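Local coordinates for protein putative SnoaL-like polyketide cyclase (Jannaschia sp., PDB 3KKG) that is of unproven function but belongs to the SnoaL-like polyketide cyclases and is probably a lyase or cyclase, at residues V12-R17 / F117-G122; Q88-G93 / M108-D113. One frame throughout, in Å; residues are numbered along the deposited sequence.

Both contacts use strand 108-120, at its two ends. Contact 1 packs helix 6-16 against the last residues of that strand and the turn after it. Contact 2 pairs the first residues of the strand with strand 84-94, its neighbour in the sheet. The contact centres lie about 22 Å apart, on opposite sides of the chain's centre, and contact 2 is nested within the chain loop closed by contact 1. Contact 1 is helix-on-sheet packing, whereas contact 2 is backbone pairing within the sheet. A bound di(hydroxyethyl)ether, probably from the crystallisation liquor, lies about 4 Å from the side chain of Leu91 in contact 2 and may mark a pocket.

Contact 1 (V12-R17 / F117-G122); sequences VETVLR and FTLADG
Val15 meets Phe117 and Leu119 in the apolar part of this contact. Its CG1 methyl sits over one face of the Phe117 ring, 3.8 Å from the ring centroid and 26° off the normal. This is a CH-pi contact, displaced toward the CD2-CE2 side of the ring. CG1 is anti to the backbone N (chi1 162°), which sends it to the ring while CG2 reaches Leu119 and also the CG end of the ring. Val15 CG2 lies 4.0 Å from Leu119 CD1. A serine in place of Phe117 would probably leave Val15 CG1 without its aromatic face and open a gap beneath the helix.

The polar link is made through water. One water lies 2.7 Å from Thr14 OG1 and donates a hydrogen bond to Gly122 O, also at 2.7 Å. Thr14 OG1 is bonded to Gln10 O as well, one turn back in the helix. Thr14 CG2 approaches Gly122 O at 3.9 Å.

The axes of the short helix and strand segments are 10.4 Å apart at closest approach. Around them, Val15 also rests on Val85 and Val87 of strand 84-94. Phe117 reaches Val124 and Met127 of strand 123-131, and helix 6-16 extends its packing to strand 72-81 through Val12 and Leu16.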
loop_
_atom_site.group_PDB
_atom_site.type_symbol
_atom_site.label_atom_id
_atom_site.label_comp_id
_atom_site.label_asym_id
_atom_site.label_seq_id
_atom_site.Cartn_x
_atom_site.Cartn_y
_atom_site.Cartn_z
ATOM N N VAL A 12 -3.634 -10.878 14.538
ATOM C CA VAL A 12 -4.742 -10.488 13.654
ATOM C C VAL A 12 -5.954 -9.986 14.429
ATOM O O VAL A 12 -6.589 -8.982 14.078
ATOM C CB VAL A 12 -5.111 -11.634 12.675
ATOM C CG1 VAL A 12 -6.416 -11.306 11.936
ATOM C CG2 VAL A 12 -3.967 -11.825 11.630
ATOM N N GLU A 13 -6.299 -10.751 15.454
ATOM C CA GLU A 13 -7.453 -10.354 16.263
ATOM C C GLU A 13 -7.266 -8.948 16.845
ATOM O O GLU A 13 -8.181 -8.081 16.821
ATOM C CB GLU A 13 -7.724 -11.387 17.355
ATOM C CG GLU A 13 -8.202 -12.759 16.800
ATOM C CD GLU A 13 -8.479 -13.796 17.896
ATOM O OE1 GLU A 13 -8.819 -13.381 19.022
ATOM O OE2 GLU A 13 -8.444 -15.005 17.603
ATOM N N THR A 14 -6.090 -8.703 17.378
ATOM C CA THR A 14 -5.765 -7.394 17.946
ATOM C C THR A 14 -5.838 -6.294 16.889
ATOM O O THR A 14 -6.472 -5.247 17.128
ATOM C CB THR A 14 -4.404 -7.456 18.637
ATOM O OG1 THR A 14 -4.518 -8.324 19.773
ATOM C CG2 THR A 14 -3.859 -6.044 19.040
ATOM N N VAL A 15 -5.228 -6.511 15.732
ATOM C CA VAL A 15 -5.262 -5.500 14.683
ATOM C C VAL A 15 -6.662 -5.235 14.137
ATOM O O VAL A 15 -7.059 -4.089 13.878
ATOM C CB VAL A 15 -4.310 -5.886 13.522
ATOM C CG1 VAL A 15 -4.663 -5.120 12.296
ATOM C CG2 VAL A 15 -2.864 -5.709 13.982
ATOM N N LEU A 16 -7.455 -6.298 13.987
ATOM C CA LEU A 16 -8.770 -6.114 13.386
ATOM C C LEU A 16 -9.719 -5.243 14.251
ATOM O O LEU A 16 -10.666 -4.628 13.732
ATOM C CB LEU A 16 -9.412 -7.437 12.969
ATOM C CG LEU A 16 -8.885 -8.009 11.663
ATOM C CD1 LEU A 16 -9.482 -9.419 11.429
ATOM C CD2 LEU A 16 -9.148 -7.072 10.486
ATOM N N ARG A 17 -9.461 -5.177 15.554
ATOM C CA ARG A 17 -10.228 -4.275 16.421
ATOM C C ARG A 17 -10.111 -2.840 15.958
ATOM O O ARG A 17 -11.058 -2.062 16.104
ATOM C CB ARG A 17 -9.770 -4.376 17.872
ATOM C CG ARG A 17 -9.969 -5.705 18.492
ATOM C CD ARG A 17 -9.672 -5.719 19.991
ATOM N NE ARG A 17 -10.566 -4.807 20.712
ATOM C CZ ARG A 17 -10.212 -4.029 21.730
ATOM N NH1 ARG A 17 -8.969 -4.013 22.197
ATOM N NH2 ARG A 17 -11.131 -3.261 22.304
ATOM N N PHE A 117 0.942 -3.279 9.569
ATOM C CA PHE A 117 1.203 -3.192 10.997
ATOM C C PHE A 117 2.407 -4.029 11.374
ATOM O O PHE A 117 2.611 -5.134 10.825
ATOM C CB PHE A 117 -0.014 -3.754 11.765
ATOM C CG PHE A 117 -1.260 -2.924 11.583
ATOM C CD1 PHE A 117 -1.546 -1.892 12.446
ATOM C CD2 PHE A 117 -2.191 -3.227 10.600
ATOM C CE1 PHE A 117 -2.708 -1.136 12.297
ATOM C CE2 PHE A 117 -3.362 -2.473 10.469
ATOM C CZ PHE A 117 -3.637 -1.451 11.351
ATOM N N THR A 118 3.157 -3.539 12.350
ATOM C CA THR A 118 4.183 -4.325 13.033
ATOM C C THR A 118 3.811 -4.382 14.502
ATOM O O THR A 118 3.408 -3.363 15.103
ATOM C CB THR A 118 5.552 -3.672 12.883
ATOM O OG1 THR A 118 5.795 -3.452 11.486
ATOM C CG2 THR A 118 6.672 -4.566 13.418
ATOM N N LEU A 119 3.897 -5.591 15.059
ATOM C CA LEU A 119 3.614 -5.790 16.463
ATOM C C LEU A 119 4.870 -6.279 17.202
ATOM O O LEU A 119 5.815 -6.768 16.590
ATOM C CB LEU A 119 2.465 -6.794 16.646
ATOM C CG LEU A 119 1.082 -6.451 16.072
ATOM C CD1 LEU A 119 0.902 -6.996 14.651
ATOM C CD2 LEU A 119 -0.073 -6.870 17.036
ATOM N N ALA A 120 4.867 -6.102 18.517
ATOM C CA ALA A 120 5.875 -6.692 19.391
ATOM C C ALA A 120 5.171 -7.090 20.676
ATOM O O ALA A 120 4.482 -6.257 21.269
ATOM C CB ALA A 120 6.997 -5.691 19.704
ATOM N N ASP A 121 5.331 -8.353 21.070
ATOM C CA ASP A 121 4.744 -8.859 22.305
ATOM C C ASP A 121 3.274 -8.492 22.433
ATOM O O ASP A 121 2.799 -8.050 23.484
ATOM C CB ASP A 121 5.584 -8.373 23.497
ATOM C CG ASP A 121 7.019 -8.874 23.422
ATOM O OD1 ASP A 121 7.241 -10.043 23.031
ATOM O OD2 ASP A 121 7.940 -8.087 23.720
ATOM N N GLY A 122 2.552 -8.635 21.316
ATOM C CA GLY A 122 1.101 -8.463 21.321
ATOM C C GLY A 122 0.549 -7.046 21.161
ATOM O O GLY A 122 -0.656 -6.873 21.158
HETATM O O HOH W 1 -2.202 -9.014 20.863
#

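Contact 2 (Q88-G93 / M108-D113)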
loop_
_atom_site.group_PDB
_atom_site.type_symbol
_atom_site.label_atom_id
_atom_site.label_comp_id
_atom_site.label_asym_id
_atom_site.label_seq_id
_atom_site.Cartn_x
_atom_site.Cartn_y
_atom_site.Cartn_z
ATOM N N GLN A 88 -5.914 -5.097 3.798
ATOM C CA GLN A 88 -6.412 -4.310 2.667
ATOM C C GLN A 88 -7.893 -4.073 2.877
ATOM O O GLN A 88 -8.627 -4.977 3.304
ATOM C CB GLN A 88 -6.247 -5.075 1.404
ATOM C CG GLN A 88 -4.772 -5.330 0.978
ATOM C CD GLN A 88 -4.712 -5.939 -0.384
ATOM O OE1 GLN A 88 -5.038 -5.279 -1.351
ATOM N NE2 GLN A 88 -4.330 -7.172 -0.465
ATOM N N ALA A 89 -8.352 -2.881 2.524
ATOM C CA ALA A 89 -9.723 -2.513 2.775
ATOM C C ALA A 89 -10.199 -1.620 1.659
ATOM O O ALA A 89 -9.443 -1.254 0.755
ATOM C CB ALA A 89 -9.916 -1.846 4.188
ATOM N N ARG A 90 -11.498 -1.343 1.671
ATOM C CA ARG A 90 -12.030 -0.254 0.864
ATOM C C ARG A 90 -12.709 0.761 1.747
ATOM O O ARG A 90 -13.321 0.432 2.749
ATOM C CB ARG A 90 -12.939 -0.734 -0.234
ATOM C CG ARG A 90 -12.208 -1.513 -1.326
ATOM C CD ARG A 90 -13.120 -1.737 -2.516
ATOM N NE ARG A 90 -13.296 -0.504 -3.306
ATOM C CZ ARG A 90 -12.432 -0.070 -4.242
ATOM N NH1 ARG A 90 -11.368 -0.796 -4.542
ATOM N NH2 ARG A 90 -12.644 1.051 -4.931
ATOM N N LEU A 91 -12.529 2.006 1.371
ATOM C CA LEU A 91 -13.073 3.160 2.088
ATOM C C LEU A 91 -14.124 3.838 1.232
ATOM O O LEU A 91 -13.874 4.093 0.054
ATOM C CB LEU A 91 -11.974 4.207 2.315
ATOM C CG LEU A 91 -10.781 3.725 3.095
ATOM C CD1 LEU A 91 -9.732 4.869 3.231
ATOM C CD2 LEU A 91 -11.168 3.205 4.459
ATOM N N THR A 92 -15.228 4.184 1.878
ATOM C CA THR A 92 -16.284 4.932 1.215
ATOM C C THR A 92 -16.812 5.995 2.152
ATOM O O THR A 92 -17.108 5.752 3.305
ATOM C CB THR A 92 -17.438 4.050 0.740
ATOM O OG1 THR A 92 -17.929 3.304 1.850
ATOM C CG2 THR A 92 -16.970 3.107 -0.368
ATOM N N GLY A 93 -17.033 7.197 1.608
ATOM C CA GLY A 93 -17.683 8.259 2.368
ATOM C C GLY A 93 -17.446 9.602 1.750
ATOM O O GLY A 93 -16.762 9.752 0.766
HETATM N N MSE A 108 -17.836 12.375 -2.798
HETATM C CA MSE A 108 -17.762 10.979 -2.423
HETATM C C MSE A 108 -16.456 10.376 -2.838
HETATM O O MSE A 108 -15.927 10.684 -3.911
HETATM C CB MSE A 108 -18.908 10.202 -3.084
HETATM C CG MSE A 108 -20.235 10.657 -2.635
HETATM SE SE MSE A 108 -20.630 10.005 -0.827
HETATM C CE MSE A 108 -21.772 8.450 -1.299
ATOM N N VAL A 109 -15.906 9.534 -1.975
ATOM C CA VAL A 109 -14.749 8.761 -2.393
ATOM C C VAL A 109 -15.060 7.289 -2.220
ATOM O O VAL A 109 -15.890 6.893 -1.381
ATOM C CB VAL A 109 -13.439 9.123 -1.579
ATOM C CG1 VAL A 109 -13.232 10.604 -1.642
ATOM C CG2 VAL A 109 -13.480 8.587 -0.171
ATOM N N ASP A 110 -14.368 6.467 -3.009
ATOM C CA ASP A 110 -14.533 5.009 -2.974
ATOM C C ASP A 110 -13.166 4.480 -3.437
ATOM O O ASP A 110 -12.886 4.456 -4.635
ATOM C CB ASP A 110 -15.633 4.573 -3.951
ATOM C CG ASP A 110 -15.879 3.079 -3.950
ATOM O OD1 ASP A 110 -15.108 2.336 -3.367
ATOM O OD2 ASP A 110 -16.929 2.689 -4.529
ATOM N N VAL A 111 -12.299 4.120 -2.485
ATOM C CA VAL A 111 -10.914 3.781 -2.778
ATOM C C VAL A 111 -10.429 2.556 -2.004
ATOM O O VAL A 111 -10.838 2.358 -0.867
ATOM C CB VAL A 111 -9.936 4.973 -2.514
ATOM C CG1 VAL A 111 -10.111 6.055 -3.589
ATOM C CG2 VAL A 111 -10.088 5.518 -1.076
ATOM N N PRO A 112 -9.528 1.796 -2.600
ATOM C CA PRO A 112 -8.831 0.730 -1.863
ATOM C C PRO A 112 -7.747 1.332 -0.994
ATOM O O PRO A 112 -7.222 2.424 -1.278
ATOM C CB PRO A 112 -8.262 -0.136 -2.980
ATOM C CG PRO A 112 -7.851 0.897 -4.035
ATOM C CD PRO A 112 -8.964 1.964 -3.956
ATOM N N ASP A 113 -7.319 0.593 0.012
ATOM C CA ASP A 113 -6.188 1.003 0.811
ATOM C C ASP A 113 -5.447 -0.211 1.300
ATOM O O ASP A 113 -5.867 -1.367 1.087
ATOM C CB ASP A 113 -6.586 1.968 1.872
ATOM C CG ASP A 113 -7.264 1.382 3.050
ATOM O OD1 ASP A 113 -7.470 0.160 3.133
ATOM O OD2 ASP A 113 -7.668 2.180 3.941
HETATM O O HOH W 2 -5.899 -2.642 -1.443
HETATM O O HOH W 3 -16.263 0.126 -2.455
#
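In one of its two modelled conformers, Arg90 forms a salt bridge with Asp110 on one face of this antiparallel strand pair. Arg90 NH2 lies 3.2 Å from Asp110 OD1, with a weak second bond from NE. OD1 is near the guanidinium plane, but NH2 meets it from above the carboxylate plane, and the two planes are turned 69° apart. A water joins Arg90 NE and OD1 at the guanidinium edge. The Arg90 chain bends at chi3 (75°), laying one guanidinium face over Val111 C and Pro112 N. Arg90 NH1 comes 3.5 Å from Pro112 CB. Thr92 runs alongside Asp110, with Thr92 CG2 3.6 Å from Asp110 OD1.

On the other face, Leu91 crosses Asp113 at about a right angle. Leu91 CD1 is 3.5 Å from Asp113 OD2, whose hydrogen-bond partner is Tyr129 OH. Leu91 CB also touches Val111 CG2 at 4.1 Å.

Ala89, Leu91 and Gly93 make hydrogen-bonded pairs with Asp113, Val111 and Val109. The bond from Leu91 N to Val111 O is nearly straight (173°). Gln88 OE1 bonds Arg128 of the second subunit, placing this end at the dimer interface. Such neighbouring antiparallel strands belong to the curved sheet of the NTF2-like fold, whose concave side probably lines a pocket here, as in related SnoaL-like cyclases.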